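Long-range contact in ESXA (Geobacillus thermodenitrificans, PDB 3ZBH), which is of unknown function but is a small helical-hairpin protein of the WXG100 family, probably exported by a type VII secretion system: residues 11-25 with 73-87. Numbering follows the deposited sequence.
Sequences PEELRGVARQYNVES and NEVGQQLHNSATILE. With ACT (acetate ion), chain N; PO4 (phosphate ion), chain J; ACT (acetate ion), chain I.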
loop_
_atom_site.group_PDB
_atom_site.type_symbol
_atom_site.label_atom_id
_atom_site.label_comp_id
_atom_site.label_asym_id
_atom_site.label_seq_id
_atom_site.Cartn_x
_atom_site.Cartn_y
_atom_site.Cartn_z
ATOM N N PRO B 11 -11.772 25.393 4.311
ATOM C CA PRO B 11 -12.196 24.176 5.002
ATOM C C PRO B 11 -12.491 23.019 4.041
ATOM O O PRO B 11 -12.150 21.886 4.363
ATOM C CB PRO B 11 -13.445 24.613 5.788
ATOM C CG PRO B 11 -13.292 26.092 5.953
ATOM C CD PRO B 11 -12.508 26.591 4.765
ATOM N N GLU B 12 -13.093 23.291 2.885
ATOM C CA GLU B 12 -13.374 22.208 1.921
ATOM C C GLU B 12 -12.103 21.580 1.349
ATOM O O GLU B 12 -12.061 20.375 1.135
ATOM C CB GLU B 12 -14.309 22.646 0.785
ATOM C CG GLU B 12 -14.644 21.507 -0.195
ATOM C CD GLU B 12 -15.101 20.222 0.500
ATOM O OE1 GLU B 12 -15.935 20.310 1.432
ATOM O OE2 GLU B 12 -14.634 19.114 0.118
ATOM N N GLU B 13 -11.071 22.384 1.107
ATOM C CA GLU B 13 -9.778 21.838 0.697
ATOM C C GLU B 13 -9.251 20.868 1.733
ATOM O O GLU B 13 -8.797 19.785 1.398
ATOM C CB GLU B 13 -8.746 22.948 0.463
ATOM C CG GLU B 13 -8.977 23.694 -0.839
ATOM C CD GLU B 13 -8.357 25.092 -0.884
ATOM O OE1 GLU B 13 -7.657 25.491 0.060
ATOM O OE2 GLU B 13 -8.592 25.793 -1.883
ATOM N N LEU B 14 -9.275 21.284 2.999
ATOM C CA LEU B 14 -8.782 20.440 4.090
ATOM C C LEU B 14 -9.579 19.148 4.250
ATOM O O LEU B 14 -9.001 18.092 4.494
ATOM C CB LEU B 14 -8.795 21.214 5.411
ATOM C CG LEU B 14 -7.472 21.968 5.701
ATOM C CD1 LEU B 14 -7.129 22.963 4.618
ATOM C CD2 LEU B 14 -7.548 22.706 7.036
ATOM N N ARG B 15 -10.904 19.247 4.162
ATOM C CA ARG B 15 -11.746 18.043 4.246
ATOM C C ARG B 15 -11.502 17.095 3.084
ATOM O O ARG B 15 -11.530 15.877 3.254
ATOM C CB ARG B 15 -13.217 18.414 4.312
ATOM C CG ARG B 15 -13.557 19.079 5.621
ATOM C CD ARG B 15 -14.960 19.650 5.667
ATOM N NE ARG B 15 -15.169 20.156 7.028
ATOM C CZ ARG B 15 -15.748 21.315 7.319
ATOM N NH1 ARG B 15 -16.193 22.100 6.343
ATOM N NH2 ARG B 15 -15.879 21.667 8.585
ATOM N N GLY B 16 -11.341 17.664 1.896
ATOM C CA GLY B 16 -10.929 16.886 0.712
ATOM C C GLY B 16 -9.670 16.059 0.954
ATOM O O GLY B 16 -9.599 14.866 0.610
ATOM N N VAL B 17 -8.654 16.700 1.512
ATOM C CA VAL B 17 -7.410 16.017 1.801
ATOM C C VAL B 17 -7.579 15.024 2.965
ATOM O O VAL B 17 -7.008 13.936 2.926
ATOM C CB VAL B 17 -6.253 17.010 2.059
ATOM C CG1 VAL B 17 -4.992 16.222 2.358
ATOM C CG2 VAL B 17 -6.036 17.876 0.799
ATOM N N ALA B 18 -8.389 15.385 3.954
ATOM C CA ALA B 18 -8.682 14.451 5.055
ATOM C C ALA B 18 -9.301 13.160 4.501
ATOM O O ALA B 18 -8.939 12.064 4.910
ATOM C CB ALA B 18 -9.633 15.083 6.039
ATOM N N ARG B 19 -10.224 13.305 3.559
ATOM C CA ARG B 19 -10.873 12.122 2.969
ATOM C C ARG B 19 -9.897 11.244 2.210
ATOM O O ARG B 19 -9.988 10.027 2.264
ATOM C CB ARG B 19 -12.069 12.518 2.111
ATOM C CG ARG B 19 -13.324 12.835 2.944
ATOM C CD ARG B 19 -14.593 12.910 2.081
ATOM N NE ARG B 19 -14.478 13.947 1.042
ATOM C CZ ARG B 19 -14.756 15.239 1.220
ATOM N NH1 ARG B 19 -15.188 15.689 2.396
ATOM N NH2 ARG B 19 -14.607 16.081 0.214
ATOM N N GLN B 20 -8.924 11.842 1.542
ATOM C CA GLN B 20 -7.860 11.075 0.882
ATOM C C GLN B 20 -7.057 10.264 1.875
ATOM O O GLN B 20 -6.763 9.077 1.636
ATOM C CB GLN B 20 -6.904 11.995 0.146
ATOM C CG GLN B 20 -7.502 12.765 -1.012
ATOM C CD GLN B 20 -6.401 13.468 -1.762
ATOM O OE1 GLN B 20 -5.835 12.916 -2.706
ATOM N NE2 GLN B 20 -6.033 14.649 -1.299
ATOM N N TYR B 21 -6.654 10.896 2.975
ATOM C CA TYR B 21 -5.944 10.153 4.021
ATOM C C TYR B 21 -6.759 8.956 4.575
ATOM O O TYR B 21 -6.211 7.845 4.758
ATOM C CB TYR B 21 -5.486 11.104 5.136
ATOM C CG TYR B 21 -4.169 11.758 4.771
ATOM C CD1 TYR B 21 -2.974 11.105 5.010
ATOM C CD2 TYR B 21 -4.129 13.005 4.128
ATOM C CE1 TYR B 21 -1.762 11.672 4.654
ATOM C CE2 TYR B 21 -2.922 13.588 3.783
ATOM C CZ TYR B 21 -1.750 12.920 4.056
ATOM O OH TYR B 21 -0.547 13.459 3.692
ATOM N N ASN B 22 -8.054 9.165 4.816
ATOM C CA ASN B 22 -8.883 8.035 5.303
ATOM C C ASN B 22 -9.105 6.973 4.244
ATOM O O ASN B 22 -9.079 5.783 4.540
ATOM C CB ASN B 22 -10.218 8.505 5.861
ATOM C CG ASN B 22 -10.062 9.365 7.091
ATOM O OD1 ASN B 22 -10.803 10.325 7.259
ATOM N ND2 ASN B 22 -9.099 9.044 7.947
ATOM N N VAL B 23 -9.295 7.397 3.001
ATOM C CA VAL B 23 -9.342 6.444 1.901
ATOM C C VAL B 23 -8.044 5.627 1.805
ATOM O O VAL B 23 -8.069 4.382 1.677
ATOM C CB VAL B 23 -9.639 7.164 0.543
ATOM C CG1 VAL B 23 -9.345 6.245 -0.639
ATOM C CG2 VAL B 23 -11.070 7.689 0.521
ATOM N N GLU B 24 -6.899 6.292 1.844
ATOM C CA GLU B 24 -5.649 5.554 1.689
ATOM C C GLU B 24 -5.383 4.643 2.891
ATOM O O GLU B 24 -4.816 3.568 2.727
ATOM C CB GLU B 24 -4.451 6.473 1.351
ATOM C CG GLU B 24 -4.564 7.258 0.032
ATOM C CD GLU B 24 -4.897 6.413 -1.215
ATOM O OE1 GLU B 24 -4.799 5.162 -1.211
ATOM O OE2 GLU B 24 -5.281 7.010 -2.239
ATOM N N SER B 25 -5.842 5.025 4.089
ATOM C CA SER B 25 -5.727 4.121 5.214
ATOM C C SER B 25 -6.497 2.804 4.911
ATOM O O SER B 25 -5.959 1.720 5.142
ATOM C CB SER B 25 -6.263 4.732 6.506
ATOM O OG SER B 25 -6.214 3.744 7.529
ATOM N N ASN B 73 -4.812 7.514 9.183
ATOM C CA ASN B 73 -6.071 7.866 9.895
ATOM C C ASN B 73 -5.918 9.007 10.909
ATOM O O ASN B 73 -6.836 9.808 11.087
ATOM C CB ASN B 73 -6.620 6.641 10.615
ATOM C CG ASN B 73 -7.413 5.744 9.700
ATOM O OD1 ASN B 73 -8.271 6.197 8.928
ATOM N ND2 ASN B 73 -7.134 4.472 9.769
ATOM N N GLU B 74 -4.798 9.035 11.624
ATOM C CA GLU B 74 -4.543 10.120 12.588
ATOM C C GLU B 74 -4.444 11.457 11.849
ATOM O O GLU B 74 -4.997 12.457 12.301
ATOM C CB GLU B 74 -3.256 9.872 13.380
ATOM C CG GLU B 74 -3.435 8.724 14.354
ATOM C CD GLU B 74 -2.221 8.415 15.200
ATOM O OE1 GLU B 74 -1.056 8.643 14.775
ATOM O OE2 GLU B 74 -2.458 7.874 16.293
ATOM N N VAL B 75 -3.734 11.465 10.719
ATOM C CA VAL B 75 -3.683 12.671 9.855
ATOM C C VAL B 75 -5.077 13.046 9.364
ATOM O O VAL B 75 -5.462 14.205 9.401
ATOM C CB VAL B 75 -2.716 12.473 8.650
ATOM C CG1 VAL B 75 -2.816 13.665 7.660
ATOM C CG2 VAL B 75 -1.274 12.329 9.141
ATOM N N GLY B 76 -5.848 12.050 8.905
ATOM C CA GLY B 76 -7.190 12.330 8.433
ATOM C C GLY B 76 -8.015 12.985 9.517
ATOM O O GLY B 76 -8.752 13.946 9.270
ATOM N N GLN B 77 -7.896 12.448 10.731
ATOM C CA GLN B 77 -8.684 12.980 11.820
ATOM C C GLN B 77 -8.264 14.432 12.155
ATOM O O GLN B 77 -9.123 15.301 12.385
ATOM C CB GLN B 77 -8.568 12.094 13.065
ATOM C CG GLN B 77 -9.361 12.659 14.255
ATOM C CD GLN B 77 -10.839 12.729 13.945
ATOM O OE1 GLN B 77 -11.465 11.691 13.722
ATOM N NE2 GLN B 77 -11.406 13.940 13.894
ATOM N N GLN B 78 -6.966 14.683 12.223
ATOM C CA GLN B 78 -6.470 16.045 12.573
ATOM C C GLN B 78 -6.786 17.085 11.479
ATOM O O GLN B 78 -6.984 18.269 11.777
ATOM C CB GLN B 78 -4.962 16.015 12.847
ATOM C CG GLN B 78 -4.560 15.348 14.173
ATOM C CD GLN B 78 -5.358 15.834 15.403
ATOM O OE1 GLN B 78 -5.559 15.059 16.332
ATOM N NE2 GLN B 78 -5.831 17.097 15.402
ATOM N N LEU B 79 -6.820 16.644 10.223
ATOM C CA LEU B 79 -7.265 17.510 9.106
ATOM C C LEU B 79 -8.734 17.890 9.179
ATOM O O LEU B 79 -9.115 19.022 8.905
ATOM C CB LEU B 79 -6.978 16.860 7.752
ATOM C CG LEU B 79 -5.494 16.910 7.333
ATOM C CD1 LEU B 79 -5.220 15.975 6.171
ATOM C CD2 LEU B 79 -5.101 18.342 6.974
ATOM N N HIS B 80 -9.572 16.924 9.526
ATOM C CA HIS B 80 -10.959 17.236 9.805
ATOM C C HIS B 80 -11.070 18.211 10.952
ATOM O O HIS B 80 -11.869 19.138 10.880
ATOM C CB HIS B 80 -11.760 15.971 10.113
ATOM C CG HIS B 80 -12.275 15.273 8.879
ATOM N ND1 HIS B 80 -11.964 14.007 8.589
ATOM C CD2 HIS B 80 -13.107 15.718 7.855
ATOM C CE1 HIS B 80 -12.576 13.638 7.446
ATOM N NE2 HIS B 80 -13.269 14.686 6.996
ATOM N N ASN B 81 -10.301 18.005 12.014
ATOM C CA ASN B 81 -10.330 18.956 13.147
ATOM C C ASN B 81 -9.908 20.355 12.699
ATOM O O ASN B 81 -10.528 21.347 13.091
ATOM C CB ASN B 81 -9.399 18.523 14.292
ATOM C CG ASN B 81 -9.909 17.314 15.032
ATOM O OD1 ASN B 81 -11.043 16.901 14.843
ATOM N ND2 ASN B 81 -9.058 16.715 15.845
ATOM N N SER B 82 -8.844 20.415 11.894
ATOM C CA SER B 82 -8.333 21.718 11.423
ATOM C C SER B 82 -9.333 22.377 10.491
ATOM O O SER B 82 -9.450 23.565 10.471
ATOM C CB SER B 82 -6.993 21.577 10.660
ATOM O OG SER B 82 -5.929 21.373 11.534
ATOM N N ALA B 83 -10.041 21.590 9.689
ATOM C CA ALA B 83 -11.009 22.155 8.778
ATOM C C ALA B 83 -12.168 22.824 9.561
ATOM O O ALA B 83 -12.609 23.908 9.198
ATOM C CB ALA B 83 -11.510 21.091 7.794
ATOM N N THR B 84 -12.599 22.208 10.662
ATOM C CA THR B 84 -13.629 22.806 11.506
ATOM C C THR B 84 -13.136 24.092 12.141
ATOM O O THR B 84 -13.879 25.079 12.188
ATOM C CB THR B 84 -14.121 21.833 12.580
ATOM O OG1 THR B 84 -14.584 20.669 11.912
ATOM C CG2 THR B 84 -15.289 22.448 13.444
ATOM N N ILE B 85 -11.880 24.080 12.585
ATOM C CA ILE B 85 -11.259 25.291 13.178
ATOM C C ILE B 85 -11.188 26.409 12.171
ATOM O O ILE B 85 -11.508 27.563 12.487
ATOM C CB ILE B 85 -9.883 24.967 13.769
ATOM C CG1 ILE B 85 -10.106 24.249 15.121
ATOM C CG2 ILE B 85 -9.014 26.240 13.900
ATOM C CD1 ILE B 85 -8.876 23.545 15.699
ATOM N N LEU B 86 -10.796 26.063 10.952
ATOM C CA LEU B 86 -10.738 27.062 9.884
ATOM C C LEU B 86 -12.104 27.656 9.487
ATOM O O LEU B 86 -12.231 28.873 9.320
ATOM C CB LEU B 86 -9.999 26.499 8.663
ATOM C CG LEU B 86 -9.714 27.444 7.480
ATOM C CD1 LEU B 86 -8.861 28.635 7.910
ATOM C CD2 LEU B 86 -8.972 26.635 6.422
ATOM N N GLU B 87 -13.110 26.803 9.332
ATOM C CA GLU B 87 -14.483 27.265 9.061
ATOM C C GLU B 87 -14.988 28.230 10.147
ATOM O O GLU B 87 -15.576 29.310 9.861
ATOM C CB GLU B 87 -15.376 26.018 8.930
ATOM C CG GLU B 87 -16.853 26.236 8.644
ATOM C CD GLU B 87 -17.501 24.896 8.356
ATOM O OE1 GLU B 87 -17.603 24.055 9.269
ATOM O OE2 GLU B 87 -17.812 24.638 7.194
HETATM C C ACT N . -16.284 15.041 5.888
HETATM O O ACT N . -16.463 16.168 6.408
HETATM O OXT ACT N . -15.417 14.853 4.996
HETATM C CH3 ACT N . -17.112 13.875 6.352
HETATM P P PO4 J . -3.404 15.829 -3.333
HETATM O O1 PO4 J . -3.644 15.722 -1.840
HETATM O O2 PO4 J . -2.205 16.701 -3.601
HETATM O O3 PO4 J . -4.623 16.460 -3.963
HETATM O O4 PO4 J . -3.133 14.454 -3.912
HETATM C C ACT I . 2.395 12.513 5.531
HETATM O O ACT I . 3.520 13.055 5.481
HETATM O OXT ACT I . 1.691 12.388 4.498
HETATM C CH3 ACT I . 1.914 11.988 6.859
HETATM O O HOH W 1 -14.214 18.583 9.244
HETATM O O HOH W 2 -9.932 4.705 6.950
HETATM O O HOH W 3 -9.459 9.365 10.528
HETATM O O HOH W 4 -11.372 11.400 9.970
#
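Arg15 reaches over the methyl group of Ala83 and grips Glu87 end-on, NH1 bonding OE2 at 3.1 Å and NH2 bonding OE1 at 3.0 Å. Both bonds are nearly straight and lie in the guanidinium plane, yet they meet the carboxylate from above its own plane, the two groups being turned 50° apart. An extended chain from CG to NE carries the guanidinium across to Glu87, and a water links NE to the carbonyl O of His80. With an alanine here, the carboxylate of Glu87 would probably lose its charged mate in this contact, and Ala83 CB part of its cover.

Further along, CB of Ala18 sits 3.6 Å from the centroid of the His80 ring, a CH-pi contact over its face, while NE2 of the same ring donates to an acetate ion, probably from the crystallisation liquor, that Arg19 NH1 also binds. Val75 CG1 likewise lies over the centre of the Tyr21 ring. Between them Leu79 enters a knobs-into-holes pocket formed by Leu14, Val17, Ala18 and Tyr21. At Gly76 the backbones close to 4.3 Å between its CA and that of Ala18.

Behind this layer, NE1 of Trp46 of the second subunit is hydrogen-bonded to Ser82 OG, and Phe54 of that subunit packs on Val75. The antiparallel helices of the WXG100 hairpin thus pack through an apolar seam, while the ionic pair and bridging waters satisfy polar groups along one edge, away from the dimer partner.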